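Local coordinates for protein telomerase reverse transcriptase (Candida albicans SC5314, PDB 6ZDQ) that probably extends chromosome ends as the catalytic subunit of telomerase, copying a template within its RNA component into telomeric DNA repeats, at residues K31-L39 / F136-Q144; V80-L91 / L169-W178. One frame throughout, in Å; residues are numbered along the deposited sequence.

Interaction 1 (K31-L39 / F136-Q144); sequences KRYRGFKSL and FKWLGRAHQ. With nucleotides of chain B.
Arg32 NH2 is held by RNA and protein together: it gives a nearly straight hydrogen bond (171°) to O3' of G8 of chain B at 3.0 Å and forms a salt bridge with Asp150 of helix 148-177. Its neighbour NH1 crosses to the 136-144 loop and meets Leu139 O at 2.9 Å, a bent and weak bond. Both oxygens, O3' and Leu139 O, sit at the guanidinium edge near its plane, and NE forms a salt bridge with a further RNA phosphate, which should fix the rotation of the group. A bend at chi3 (-67°) swings the end of this chain closer to the loop than its start.

The 136-144 loop belongs to the telomerase RNA-binding region. Packed on it, a type I turn from Lys31 to Arg34 leads into helix 34-49, with Tyr33 at the N-cap, and places basic side chains against the RNA of the three-way junction. Arg34 reads the Hoogsteen edge of G22 of chain B, NH1 reaching N7 at 3.2 Å and NH2 reaching O6 at 3.1 Å. One face of its guanidinium lies over the base of G20 of chain B, while Lys31 CD covers the opposite face. Lys31 NZ bonds weakly to O6 of G22 of chain B and more strongly to another guanine base. From the loop, Arg141 brings NH2 to 3.2 Å from OP1 of G22 of chain B, on the phosphate of the same nucleotide.

Further along the helix the contact turns apolar. Leu39 CD2 rests over one face of Trp138, 3.7 Å from the centroid of the five-membered ring. Phe36 lies alongside the indole, with its ring plane tilted 34° to it and CD1 3.4 Å from Trp138 CZ3. Trp138 NE1 is hydrogen-bonded to Asp95 O.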
loop_
_atom_site.group_PDB
_atom_site.type_symbol
_atom_site.label_atom_id
_atom_site.label_comp_id
_atom_site.label_asym_id
_atom_site.label_seq_id
_atom_site.Cartn_x
_atom_site.Cartn_y
_atom_site.Cartn_z
ATOM N N LYS A 31 -25.009 -17.958 35.531
ATOM C CA LYS A 31 -26.181 -17.108 35.354
ATOM C C LYS A 31 -25.808 -15.652 35.110
ATOM O O LYS A 31 -26.700 -14.798 35.032
ATOM C CB LYS A 31 -27.102 -17.208 36.574
ATOM C CG LYS A 31 -27.533 -18.620 36.922
ATOM C CD LYS A 31 -28.435 -18.624 38.145
ATOM C CE LYS A 31 -28.873 -20.031 38.517
ATOM N NZ LYS A 31 -29.819 -20.012 39.667
ATOM N N ARG A 32 -24.515 -15.349 34.989
ATOM C CA ARG A 32 -24.075 -13.967 34.834
ATOM C C ARG A 32 -24.567 -13.365 33.523
ATOM O O ARG A 32 -24.901 -12.175 33.467
ATOM C CB ARG A 32 -22.549 -13.901 34.921
ATOM C CG ARG A 32 -21.935 -12.636 34.347
ATOM C CD ARG A 32 -20.450 -12.559 34.652
ATOM N NE ARG A 32 -20.200 -12.386 36.080
ATOM C CZ ARG A 32 -20.166 -11.207 36.691
ATOM N NH1 ARG A 32 -20.372 -10.096 35.999
ATOM N NH2 ARG A 32 -19.933 -11.139 37.994
ATOM N N TYR A 33 -24.636 -14.168 32.468
ATOM C CA TYR A 33 -24.921 -13.672 31.130
ATOM C C TYR A 33 -26.404 -13.708 30.784
ATOM O O TYR A 33 -26.756 -13.551 29.610
ATOM C CB TYR A 33 -24.111 -14.466 30.103
ATOM C CG TYR A 33 -22.631 -14.459 30.406
ATOM C CD1 TYR A 33 -21.817 -13.429 29.957
ATOM C CD2 TYR A 33 -22.052 -15.470 31.162
ATOM C CE1 TYR A 33 -20.466 -13.410 30.241
ATOM C CE2 TYR A 33 -20.704 -15.460 31.452
ATOM C CZ TYR A 33 -19.916 -14.428 30.989
ATOM O OH TYR A 33 -18.571 -14.417 31.275
ATOM N N ARG A 34 -27.277 -13.917 31.773
ATOM C CA ARG A 34 -28.713 -13.832 31.524
ATOM C C ARG A 34 -29.109 -12.433 31.067
ATOM O O ARG A 34 -29.913 -12.278 30.141
ATOM C CB ARG A 34 -29.491 -14.224 32.779
ATOM C CG ARG A 34 -29.328 -15.677 33.190
ATOM C CD ARG A 34 -30.223 -16.014 34.373
ATOM N NE ARG A 34 -30.175 -17.433 34.715
ATOM C CZ ARG A 34 -30.951 -18.009 35.627
ATOM N NH1 ARG A 34 -31.844 -17.286 36.292
ATOM N NH2 ARG A 34 -30.842 -19.306 35.873
ATOM N N GLY A 35 -28.554 -11.402 31.708
ATOM C CA GLY A 35 -28.888 -10.038 31.329
ATOM C C GLY A 35 -28.471 -9.700 29.911
ATOM O O GLY A 35 -29.163 -8.957 29.210
ATOM N N PHE A 36 -27.335 -10.238 29.466
ATOM C CA PHE A 36 -26.883 -9.970 28.104
ATOM C C PHE A 36 -27.764 -10.672 27.077
ATOM O O PHE A 36 -28.052 -10.110 26.013
ATOM C CB PHE A 36 -25.423 -10.390 27.938
ATOM C CG PHE A 36 -24.888 -10.170 26.556
ATOM C CD1 PHE A 36 -24.654 -8.888 26.087
ATOM C CD2 PHE A 36 -24.619 -11.244 25.724
ATOM C CE1 PHE A 36 -24.165 -8.680 24.814
ATOM C CE2 PHE A 36 -24.129 -11.042 24.450
ATOM C CZ PHE A 36 -23.901 -9.759 23.994
ATOM N N LYS A 37 -28.196 -11.902 27.370
ATOM C CA LYS A 37 -29.104 -12.600 26.465
ATOM C C LYS A 37 -30.401 -11.826 26.271
ATOM O O LYS A 37 -30.994 -11.869 25.187
ATOM C CB LYS A 37 -29.399 -14.005 26.991
ATOM C CG LYS A 37 -28.233 -14.976 26.882
ATOM C CD LYS A 37 -28.589 -16.327 27.488
ATOM C CE LYS A 37 -27.467 -17.336 27.304
ATOM N NZ LYS A 37 -27.250 -17.667 25.869
ATOM N N SER A 38 -30.857 -11.115 27.306
ATOM C CA SER A 38 -32.048 -10.286 27.166
ATOM C C SER A 38 -31.778 -9.078 26.278
ATOM O O SER A 38 -32.594 -8.742 25.412
ATOM C CB SER A 38 -32.540 -9.839 28.543
ATOM O OG SER A 38 -32.838 -10.957 29.363
ATOM N N LEU A 39 -30.636 -8.414 26.479
ATOM C CA LEU A 39 -30.300 -7.244 25.673
ATOM C C LEU A 39 -30.179 -7.605 24.197
ATOM O O LEU A 39 -30.622 -6.845 23.327
ATOM C CB LEU A 39 -29.004 -6.614 26.182
ATOM C CG LEU A 39 -28.539 -5.351 25.454
ATOM C CD1 LEU A 39 -29.537 -4.219 25.647
ATOM C CD2 LEU A 39 -27.158 -4.939 25.926
ATOM N N PHE A 136 -22.942 0.197 32.952
ATOM C CA PHE A 136 -23.404 -1.020 32.285
ATOM C C PHE A 136 -23.945 -1.961 33.353
ATOM O O PHE A 136 -23.204 -2.724 33.977
ATOM C CB PHE A 136 -22.281 -1.665 31.485
ATOM C CG PHE A 136 -21.959 -0.955 30.203
ATOM C CD1 PHE A 136 -21.096 0.126 30.194
ATOM C CD2 PHE A 136 -22.509 -1.378 29.005
ATOM C CE1 PHE A 136 -20.793 0.777 29.015
ATOM C CE2 PHE A 136 -22.210 -0.732 27.822
ATOM C CZ PHE A 136 -21.350 0.349 27.827
ATOM N N LYS A 137 -25.261 -1.903 33.566
ATOM C CA LYS A 137 -25.879 -2.701 34.620
ATOM C C LYS A 137 -25.946 -4.176 34.243
ATOM O O LYS A 137 -25.789 -5.049 35.104
ATOM C CB LYS A 137 -27.273 -2.161 34.928
ATOM C CG LYS A 137 -27.282 -0.714 35.393
ATOM C CD LYS A 137 -26.492 -0.537 36.683
ATOM C CE LYS A 137 -26.496 0.916 37.127
ATOM N NZ LYS A 137 -25.837 1.109 38.446
ATOM N N TRP A 138 -26.183 -4.477 32.965
ATOM C CA TRP A 138 -26.380 -5.856 32.528
ATOM C C TRP A 138 -25.090 -6.676 32.495
ATOM O O TRP A 138 -25.153 -7.867 32.167
ATOM C CB TRP A 138 -27.047 -5.875 31.152
ATOM C CG TRP A 138 -26.382 -4.986 30.151
ATOM C CD1 TRP A 138 -26.706 -3.693 29.859
ATOM C CD2 TRP A 138 -25.275 -5.323 29.309
ATOM N NE1 TRP A 138 -25.871 -3.203 28.885
ATOM C CE2 TRP A 138 -24.981 -4.184 28.531
ATOM C CE3 TRP A 138 -24.505 -6.475 29.134
ATOM C CZ2 TRP A 138 -23.950 -4.167 27.594
ATOM C CZ3 TRP A 138 -23.483 -6.455 28.206
ATOM C CH2 TRP A 138 -23.215 -5.310 27.448
ATOM N N LEU A 139 -23.935 -6.091 32.822
ATOM C CA LEU A 139 -22.702 -6.871 32.865
ATOM C C LEU A 139 -22.738 -7.940 33.950
ATOM O O LEU A 139 -21.945 -8.886 33.901
ATOM C CB LEU A 139 -21.497 -5.953 33.074
ATOM C CG LEU A 139 -21.107 -5.063 31.894
ATOM C CD1 LEU A 139 -19.867 -4.247 32.221
ATOM C CD2 LEU A 139 -20.892 -5.895 30.641
ATOM N N GLY A 140 -23.633 -7.805 34.927
ATOM C CA GLY A 140 -23.844 -8.835 35.924
ATOM C C GLY A 140 -25.298 -8.845 36.341
ATOM O O GLY A 140 -26.076 -7.958 35.985
ATOM N N ARG A 141 -25.664 -9.875 37.108
ATOM C CA ARG A 141 -27.040 -9.969 37.583
ATOM C C ARG A 141 -27.340 -8.909 38.636
ATOM O O ARG A 141 -28.487 -8.465 38.757
ATOM C CB ARG A 141 -27.318 -11.370 38.125
ATOM C CG ARG A 141 -26.452 -11.779 39.298
ATOM C CD ARG A 141 -26.668 -13.243 39.663
ATOM N NE ARG A 141 -28.044 -13.524 40.068
ATOM C CZ ARG A 141 -28.968 -14.057 39.274
ATOM N NH1 ARG A 141 -28.669 -14.372 38.022
ATOM N NH2 ARG A 141 -30.193 -14.275 39.733
ATOM N N ALA A 142 -26.333 -8.491 39.396
ATOM C CA ALA A 142 -26.465 -7.395 40.344
ATOM C C ALA A 142 -25.997 -6.099 39.696
ATOM O O ALA A 142 -25.049 -6.095 38.905
ATOM C CB ALA A 142 -25.660 -7.666 41.616
ATOM N N HIS A 143 -26.676 -4.999 40.024
ATOM C CA HIS A 143 -26.322 -3.706 39.454
ATOM C C HIS A 143 -25.075 -3.100 40.085
ATOM O O HIS A 143 -24.402 -2.290 39.438
ATOM C CB HIS A 143 -27.491 -2.728 39.596
ATOM C CG HIS A 143 -28.701 -3.113 38.804
ATOM N ND1 HIS A 143 -29.125 -2.405 37.700
ATOM C CD2 HIS A 143 -29.578 -4.134 38.955
ATOM C CE1 HIS A 143 -30.211 -2.972 37.206
ATOM N NE2 HIS A 143 -30.507 -4.023 37.949
ATOM N N GLN A 144 -24.750 -3.472 41.320
ATOM C CA GLN A 144 -23.652 -2.863 42.056
ATOM C C GLN A 144 -22.417 -3.754 42.031
ATOM O O GLN A 144 -22.518 -4.981 42.122
ATOM C CB GLN A 144 -24.060 -2.585 43.504
ATOM C CG GLN A 144 -25.172 -1.563 43.648
ATOM C CD GLN A 144 -25.528 -1.301 45.096
ATOM O OE1 GLN A 144 -25.115 -2.040 45.991
ATOM N NE2 GLN A 144 -26.294 -0.244 45.335
ATOM P P G B 20 -35.293 -12.927 28.268
ATOM O OP1 G B 20 -35.197 -11.541 28.786
ATOM O OP2 G B 20 -34.057 -13.710 28.009
ATOM O "O5'" G B 20 -36.198 -13.752 29.285
ATOM C "C5'" G B 20 -35.612 -14.639 30.231
ATOM C "C4'" G B 20 -36.095 -14.351 31.630
ATOM O "O4'" G B 20 -36.177 -15.598 32.375
ATOM C "C3'" G B 20 -35.201 -13.422 32.451
ATOM O "O3'" G B 20 -36.016 -12.639 33.325
ATOM C "C2'" G B 20 -34.370 -14.406 33.271
ATOM O "O2'" G B 20 -33.825 -13.877 34.461
ATOM C "C1'" G B 20 -35.396 -15.502 33.550
ATOM N N9 G B 20 -34.828 -16.824 33.841
ATOM C C8 G B 20 -35.154 -17.621 34.912
ATOM N N7 G B 20 -34.508 -18.753 34.936
ATOM C C5 G B 20 -33.703 -18.706 33.808
ATOM C C6 G B 20 -32.777 -19.657 33.309
ATOM O O6 G B 20 -32.478 -20.760 33.781
ATOM N N1 G B 20 -32.172 -19.214 32.137
ATOM C C2 G B 20 -32.426 -18.011 31.524
ATOM N N2 G B 20 -31.743 -17.758 30.397
ATOM N N3 G B 20 -33.287 -17.118 31.979
ATOM C C4 G B 20 -33.887 -17.524 33.118
ATOM P P G B 22 -34.330 -13.721 39.133
ATOM O OP1 G B 22 -33.317 -13.966 40.192
ATOM O OP2 G B 22 -34.012 -14.065 37.724
ATOM O "O5'" G B 22 -35.672 -14.481 39.534
ATOM C "C5'" G B 22 -36.269 -14.298 40.810
ATOM C "C4'" G B 22 -36.932 -15.561 41.298
ATOM O "O4'" G B 22 -37.219 -16.428 40.167
ATOM C "C3'" G B 22 -36.100 -16.433 42.227
ATOM O "O3'" G B 22 -36.110 -15.989 43.574
ATOM C "C2'" G B 22 -36.718 -17.807 42.026
ATOM O "O2'" G B 22 -37.959 -17.903 42.711
ATOM C "C1'" G B 22 -37.002 -17.778 40.527
ATOM N N9 G B 22 -35.852 -18.279 39.747
ATOM C C8 G B 22 -35.095 -17.555 38.858
ATOM N N7 G B 22 -34.135 -18.247 38.309
ATOM C C5 G B 22 -34.261 -19.509 38.872
ATOM C C6 G B 22 -33.494 -20.685 38.661
ATOM O O6 G B 22 -32.522 -20.848 37.912
ATOM N N1 G B 22 -33.959 -21.745 39.432
ATOM C C2 G B 22 -35.025 -21.684 40.294
ATOM N N2 G B 22 -35.319 -22.816 40.950
ATOM N N3 G B 22 -35.749 -20.594 40.501
ATOM C C4 G B 22 -35.316 -19.549 39.761
ATOM P P G B 8 -23.027 -12.380 42.779
ATOM O OP1 G B 8 -23.931 -12.137 41.627
ATOM O OP2 G B 8 -23.342 -13.451 43.756
ATOM O "O5'" G B 8 -21.573 -12.662 42.198
ATOM C "C5'" G B 8 -20.925 -11.717 41.361
ATOM C "C4'" G B 8 -19.495 -12.117 41.107
ATOM O "O4'" G B 8 -18.730 -11.989 42.334
ATOM C "C3'" G B 8 -19.285 -13.564 40.689
ATOM O "O3'" G B 8 -19.514 -13.784 39.309
ATOM C "C2'" G B 8 -17.855 -13.830 41.129
ATOM O "O2'" G B 8 -16.938 -13.243 40.218
ATOM C "C1'" G B 8 -17.801 -13.046 42.437
ATOM N N9 G B 8 -18.186 -13.880 43.589
ATOM C C8 G B 8 -19.418 -13.917 44.196
ATOM N N7 G B 8 -19.476 -14.750 45.196
ATOM C C5 G B 8 -18.204 -15.300 45.254
ATOM C C6 G B 8 -17.667 -16.268 46.139
ATOM O O6 G B 8 -18.231 -16.848 47.075
ATOM N N1 G B 8 -16.334 -16.538 45.845
ATOM C C2 G B 8 -15.611 -15.954 44.832
ATOM N N2 G B 8 -14.333 -16.347 44.705
ATOM N N3 G B 8 -16.103 -15.050 44.002
ATOM C C4 G B 8 -17.395 -14.773 44.269
#

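Interaction 2 (V80-L91 / L169-W178); sequences VIQFVLLVLGKL and LLKNILRSFW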
loop_
_atom_site.group_PDB
_atom_site.type_symbol
_atom_site.label_atom_id
_atom_site.label_comp_id
_atom_site.label_asym_id
_atom_site.label_seq_id
_atom_site.Cartn_x
_atom_site.Cartn_y
_atom_site.Cartn_z
ATOM N N VAL A 80 -21.749 8.556 5.020
ATOM C CA VAL A 80 -21.747 7.160 5.454
ATOM C C VAL A 80 -21.736 7.073 6.975
ATOM O O VAL A 80 -22.456 6.262 7.571
ATOM C CB VAL A 80 -20.552 6.410 4.839
ATOM C CG1 VAL A 80 -20.440 5.010 5.426
ATOM C CG2 VAL A 80 -20.690 6.348 3.330
ATOM N N ILE A 81 -20.905 7.892 7.621
ATOM C CA ILE A 81 -20.819 7.884 9.079
ATOM C C ILE A 81 -22.168 8.226 9.699
ATOM O O ILE A 81 -22.581 7.621 10.695
ATOM C CB ILE A 81 -19.712 8.845 9.551
ATOM C CG1 ILE A 81 -18.339 8.310 9.137
ATOM C CG2 ILE A 81 -19.781 9.055 11.058
ATOM C CD1 ILE A 81 -17.188 9.216 9.511
ATOM N N GLN A 82 -22.877 9.198 9.123
ATOM C CA GLN A 82 -24.156 9.608 9.694
ATOM C C GLN A 82 -25.214 8.522 9.538
ATOM O O GLN A 82 -26.061 8.346 10.422
ATOM C CB GLN A 82 -24.626 10.912 9.050
ATOM C CG GLN A 82 -23.667 12.073 9.246
ATOM C CD GLN A 82 -23.335 12.315 10.705
ATOM O OE1 GLN A 82 -24.202 12.225 11.574
ATOM N NE2 GLN A 82 -22.072 12.616 10.982
ATOM N N PHE A 83 -25.189 7.785 8.423
ATOM C CA PHE A 83 -26.203 6.759 8.198
ATOM C C PHE A 83 -26.068 5.607 9.186
ATOM O O PHE A 83 -27.073 5.119 9.717
ATOM C CB PHE A 83 -26.124 6.234 6.765
ATOM C CG PHE A 83 -27.139 5.167 6.458
ATOM C CD1 PHE A 83 -28.455 5.502 6.193
ATOM C CD2 PHE A 83 -26.777 3.829 6.437
ATOM C CE1 PHE A 83 -29.393 4.527 5.911
ATOM C CE2 PHE A 83 -27.709 2.846 6.154
ATOM C CZ PHE A 83 -29.020 3.197 5.891
ATOM N N VAL A 84 -24.840 5.149 9.437
ATOM C CA VAL A 84 -24.650 4.049 10.378
ATOM C C VAL A 84 -24.962 4.503 11.799
ATOM O O VAL A 84 -25.507 3.738 12.603
ATOM C CB VAL A 84 -23.229 3.469 10.252
ATOM C CG1 VAL A 84 -22.189 4.556 10.408
ATOM C CG2 VAL A 84 -23.018 2.371 11.274
ATOM N N LEU A 85 -24.635 5.757 12.129
ATOM C CA LEU A 85 -25.037 6.302 13.422
ATOM C C LEU A 85 -26.551 6.319 13.566
ATOM O O LEU A 85 -27.072 6.202 14.681
ATOM C CB LEU A 85 -24.467 7.709 13.604
ATOM C CG LEU A 85 -22.976 7.824 13.924
ATOM C CD1 LEU A 85 -22.558 9.282 13.985
ATOM C CD2 LEU A 85 -22.655 7.119 15.232
ATOM N N LEU A 86 -27.273 6.457 12.451
ATOM C CA LEU A 86 -28.724 6.324 12.488
ATOM C C LEU A 86 -29.137 4.870 12.681
ATOM O O LEU A 86 -30.100 4.583 13.404
ATOM C CB LEU A 86 -29.334 6.892 11.208
ATOM C CG LEU A 86 -30.857 6.814 11.071
ATOM C CD1 LEU A 86 -31.541 7.726 12.076
ATOM C CD2 LEU A 86 -31.287 7.150 9.653
ATOM N N VAL A 87 -28.425 3.938 12.042
ATOM C CA VAL A 87 -28.742 2.522 12.197
ATOM C C VAL A 87 -28.464 2.062 13.622
ATOM O O VAL A 87 -29.256 1.319 14.214
ATOM C CB VAL A 87 -27.960 1.680 11.173
ATOM C CG1 VAL A 87 -28.265 0.203 11.357
ATOM C CG2 VAL A 87 -28.285 2.122 9.757
ATOM N N LEU A 88 -27.339 2.498 14.196
ATOM C CA LEU A 88 -27.006 2.109 15.563
ATOM C C LEU A 88 -28.029 2.643 16.558
ATOM O O LEU A 88 -28.349 1.976 17.548
ATOM C CB LEU A 88 -25.603 2.598 15.923
ATOM C CG LEU A 88 -24.428 1.897 15.243
ATOM C CD1 LEU A 88 -23.131 2.588 15.614
ATOM C CD2 LEU A 88 -24.383 0.425 15.626
ATOM N N GLY A 89 -28.543 3.852 16.317
ATOM C CA GLY A 89 -29.529 4.417 17.223
ATOM C C GLY A 89 -30.832 3.645 17.241
ATOM O O GLY A 89 -31.504 3.579 18.276
ATOM N N LYS A 90 -31.208 3.049 16.108
ATOM C CA LYS A 90 -32.406 2.221 16.069
ATOM C C LYS A 90 -32.142 0.809 16.574
ATOM O O LYS A 90 -33.050 0.169 17.116
ATOM C CB LYS A 90 -32.967 2.173 14.646
ATOM C CG LYS A 90 -33.597 3.475 14.184
ATOM C CD LYS A 90 -34.088 3.385 12.747
ATOM C CE LYS A 90 -35.143 4.447 12.455
ATOM N NZ LYS A 90 -34.678 5.821 12.799
ATOM N N LEU A 91 -30.914 0.311 16.411
ATOM C CA LEU A 91 -30.580 -1.036 16.858
ATOM C C LEU A 91 -30.382 -1.097 18.368
ATOM O O LEU A 91 -30.922 -1.985 19.038
ATOM C CB LEU A 91 -29.320 -1.530 16.145
ATOM C CG LEU A 91 -29.462 -1.926 14.678
ATOM C CD1 LEU A 91 -28.118 -2.343 14.103
ATOM C CD2 LEU A 91 -30.473 -3.046 14.546
ATOM N N LEU A 169 -20.625 -6.082 14.569
ATOM C CA LEU A 169 -21.845 -5.347 14.239
ATOM C C LEU A 169 -21.564 -4.211 13.263
ATOM O O LEU A 169 -22.197 -4.111 12.206
ATOM C CB LEU A 169 -22.502 -4.812 15.513
ATOM C CG LEU A 169 -23.752 -3.954 15.284
ATOM C CD1 LEU A 169 -24.845 -4.757 14.593
ATOM C CD2 LEU A 169 -24.260 -3.359 16.590
ATOM N N LEU A 170 -20.616 -3.336 13.608
ATOM C CA LEU A 170 -20.347 -2.164 12.781
ATOM C C LEU A 170 -19.877 -2.557 11.386
ATOM O O LEU A 170 -20.312 -1.970 10.387
ATOM C CB LEU A 170 -19.314 -1.273 13.469
ATOM C CG LEU A 170 -18.865 -0.002 12.751
ATOM C CD1 LEU A 170 -20.061 0.823 12.341
ATOM C CD2 LEU A 170 -17.952 0.799 13.660
ATOM N N LYS A 171 -18.985 -3.546 11.296
ATOM C CA LYS A 171 -18.485 -3.970 9.991
ATOM C C LYS A 171 -19.594 -4.579 9.142
ATOM O O LYS A 171 -19.678 -4.313 7.937
ATOM C CB LYS A 171 -17.333 -4.962 10.158
ATOM C CG LYS A 171 -16.008 -4.332 10.566
ATOM C CD LYS A 171 -14.865 -5.328 10.414
ATOM C CE LYS A 171 -13.513 -4.678 10.660
ATOM N NZ LYS A 171 -13.365 -4.205 12.062
ATOM N N ASN A 172 -20.461 -5.390 9.751
ATOM C CA ASN A 172 -21.534 -6.025 8.994
ATOM C C ASN A 172 -22.570 -5.018 8.510
ATOM O O ASN A 172 -23.283 -5.297 7.542
ATOM C CB ASN A 172 -22.208 -7.106 9.843
ATOM C CG ASN A 172 -23.050 -8.061 9.017
ATOM O OD1 ASN A 172 -22.902 -8.144 7.797
ATOM N ND2 ASN A 172 -23.937 -8.795 9.682
ATOM N N ILE A 173 -22.660 -3.852 9.156
ATOM C CA ILE A 173 -23.543 -2.800 8.667
ATOM C C ILE A 173 -22.960 -2.155 7.416
ATOM O O ILE A 173 -23.680 -1.888 6.447
ATOM C CB ILE A 173 -23.801 -1.762 9.776
ATOM C CG1 ILE A 173 -24.638 -2.375 10.900
ATOM C CG2 ILE A 173 -24.483 -0.526 9.211
ATOM C CD1 ILE A 173 -24.886 -1.434 12.057
ATOM N N LEU A 174 -21.650 -1.895 7.416
ATOM C CA LEU A 174 -21.006 -1.290 6.253
ATOM C C LEU A 174 -21.131 -2.182 5.022
ATOM O O LEU A 174 -21.454 -1.707 3.927
ATOM C CB LEU A 174 -19.537 -1.006 6.561
ATOM C CG LEU A 174 -19.260 -0.014 7.689
ATOM C CD1 LEU A 174 -17.781 -0.013 8.015
ATOM C CD2 LEU A 174 -19.727 1.378 7.301
ATOM N N ARG A 175 -20.863 -3.482 5.183
ATOM C CA ARG A 175 -20.932 -4.403 4.052
ATOM C C ARG A 175 -22.345 -4.508 3.493
ATOM O O ARG A 175 -22.520 -4.716 2.287
ATOM C CB ARG A 175 -20.428 -5.786 4.466
ATOM C CG ARG A 175 -19.095 -5.770 5.191
ATOM C CD ARG A 175 -18.746 -7.144 5.741
ATOM N NE ARG A 175 -17.712 -7.069 6.770
ATOM C CZ ARG A 175 -16.408 -7.043 6.520
ATOM N NH1 ARG A 175 -15.970 -7.088 5.269
ATOM N NH2 ARG A 175 -15.540 -6.972 7.521
ATOM N N SER A 176 -23.360 -4.378 4.351
ATOM C CA SER A 176 -24.742 -4.535 3.904
ATOM C C SER A 176 -25.128 -3.469 2.885
ATOM O O SER A 176 -25.903 -3.736 1.960
ATOM C CB SER A 176 -25.690 -4.492 5.102
ATOM O OG SER A 176 -25.394 -5.526 6.026
ATOM N N PHE A 177 -24.604 -2.254 3.040
ATOM C CA PHE A 177 -24.975 -1.139 2.179
ATOM C C PHE A 177 -23.896 -0.732 1.185
ATOM O O PHE A 177 -24.231 -0.293 0.084
ATOM C CB PHE A 177 -25.349 0.083 3.028
ATOM C CG PHE A 177 -26.524 -0.147 3.937
ATOM C CD1 PHE A 177 -27.815 0.082 3.492
ATOM C CD2 PHE A 177 -26.337 -0.591 5.237
ATOM C CE1 PHE A 177 -28.897 -0.127 4.325
ATOM C CE2 PHE A 177 -27.417 -0.801 6.074
ATOM C CZ PHE A 177 -28.698 -0.570 5.616
ATOM N N TRP A 178 -22.618 -0.875 1.528
ATOM C CA TRP A 178 -21.540 -0.387 0.682
ATOM C C TRP A 178 -20.519 -1.483 0.426
ATOM O O TRP A 178 -20.237 -2.303 1.305
ATOM C CB TRP A 178 -20.834 0.821 1.311
ATOM C CG TRP A 178 -21.713 2.016 1.503
ATOM C CD1 TRP A 178 -22.068 2.936 0.559
ATOM C CD2 TRP A 178 -22.339 2.431 2.723
ATOM N NE1 TRP A 178 -22.881 3.895 1.116
ATOM C CE2 TRP A 178 -23.063 3.607 2.442
ATOM C CE3 TRP A 178 -22.360 1.919 4.024
ATOM C CZ2 TRP A 178 -23.798 4.279 3.415
ATOM C CZ3 TRP A 178 -23.092 2.587 4.987
ATOM C CH2 TRP A 178 -23.800 3.755 4.678
#
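Ile173 is the central knob: its side chain drops into a hollow on helix 77-91 formed by Val84, Val87, Leu88 and Leu91. The two branches of the isoleucine share the work. CG2 meets Val84 CG2 at 3.8 Å, while CD1 reaches toward the C-terminal end of the hollow, touching both Val87 CG1 at 3.8 Å and Leu91 CD1 at 3.9 Å. On the flanks, Leu169 slides past Leu88, and Leu170 CD1 crosses at about a right angle to touch Val84 CG2 at 3.5 Å.

The helical segments are inclined at 121°, with axes 10.8 Å apart at closest approach, within the largely helical RNA-binding region of telomerase. Where helix 148-177 ends, large rings take over from the aliphatic knobs. Phe83 points its edge at the face of Phe177 in a T-shaped pair, planes at 77°, Phe83 CE2 lying over the centre of the Phe177 ring. Trp178, just past the helix, lies between Phe177 CB on one face and Val80 on the other; Val80 CG1 makes a CH-pi contact 3.7 Å from the centroid of the six-membered ring. Phe83 CD2 approaches Trp178 CH2 obliquely at 3.5 Å, completing the aromatic cluster.

No hydrogen bond links the two segments and every touching residue is buried, so shape fit and the exclusion of water probably account for most of the crossing's stability.

Helix 148-177 connects the two contacts. Near its start Asp150 binds Arg32, and a little further on Phe157 pairs edge-to-face with Phe36 and Tyr161 with Trp138 of interaction 1; its last turns supply residues 169-177 to interaction 2. The centres lie 25 Å apart and the nearest atoms about 6 Å, without touching. In sequence the segments alternate, so the chain visits each site twice in turn. Their roles differ: interaction 1, its centre about 43 Å from the centre of the chain, meets the RNA directly, whereas interaction 2, its centre about 26 Å from that point, is an apolar crossing whose nearest atom stays about 12 Å from the nucleic acid.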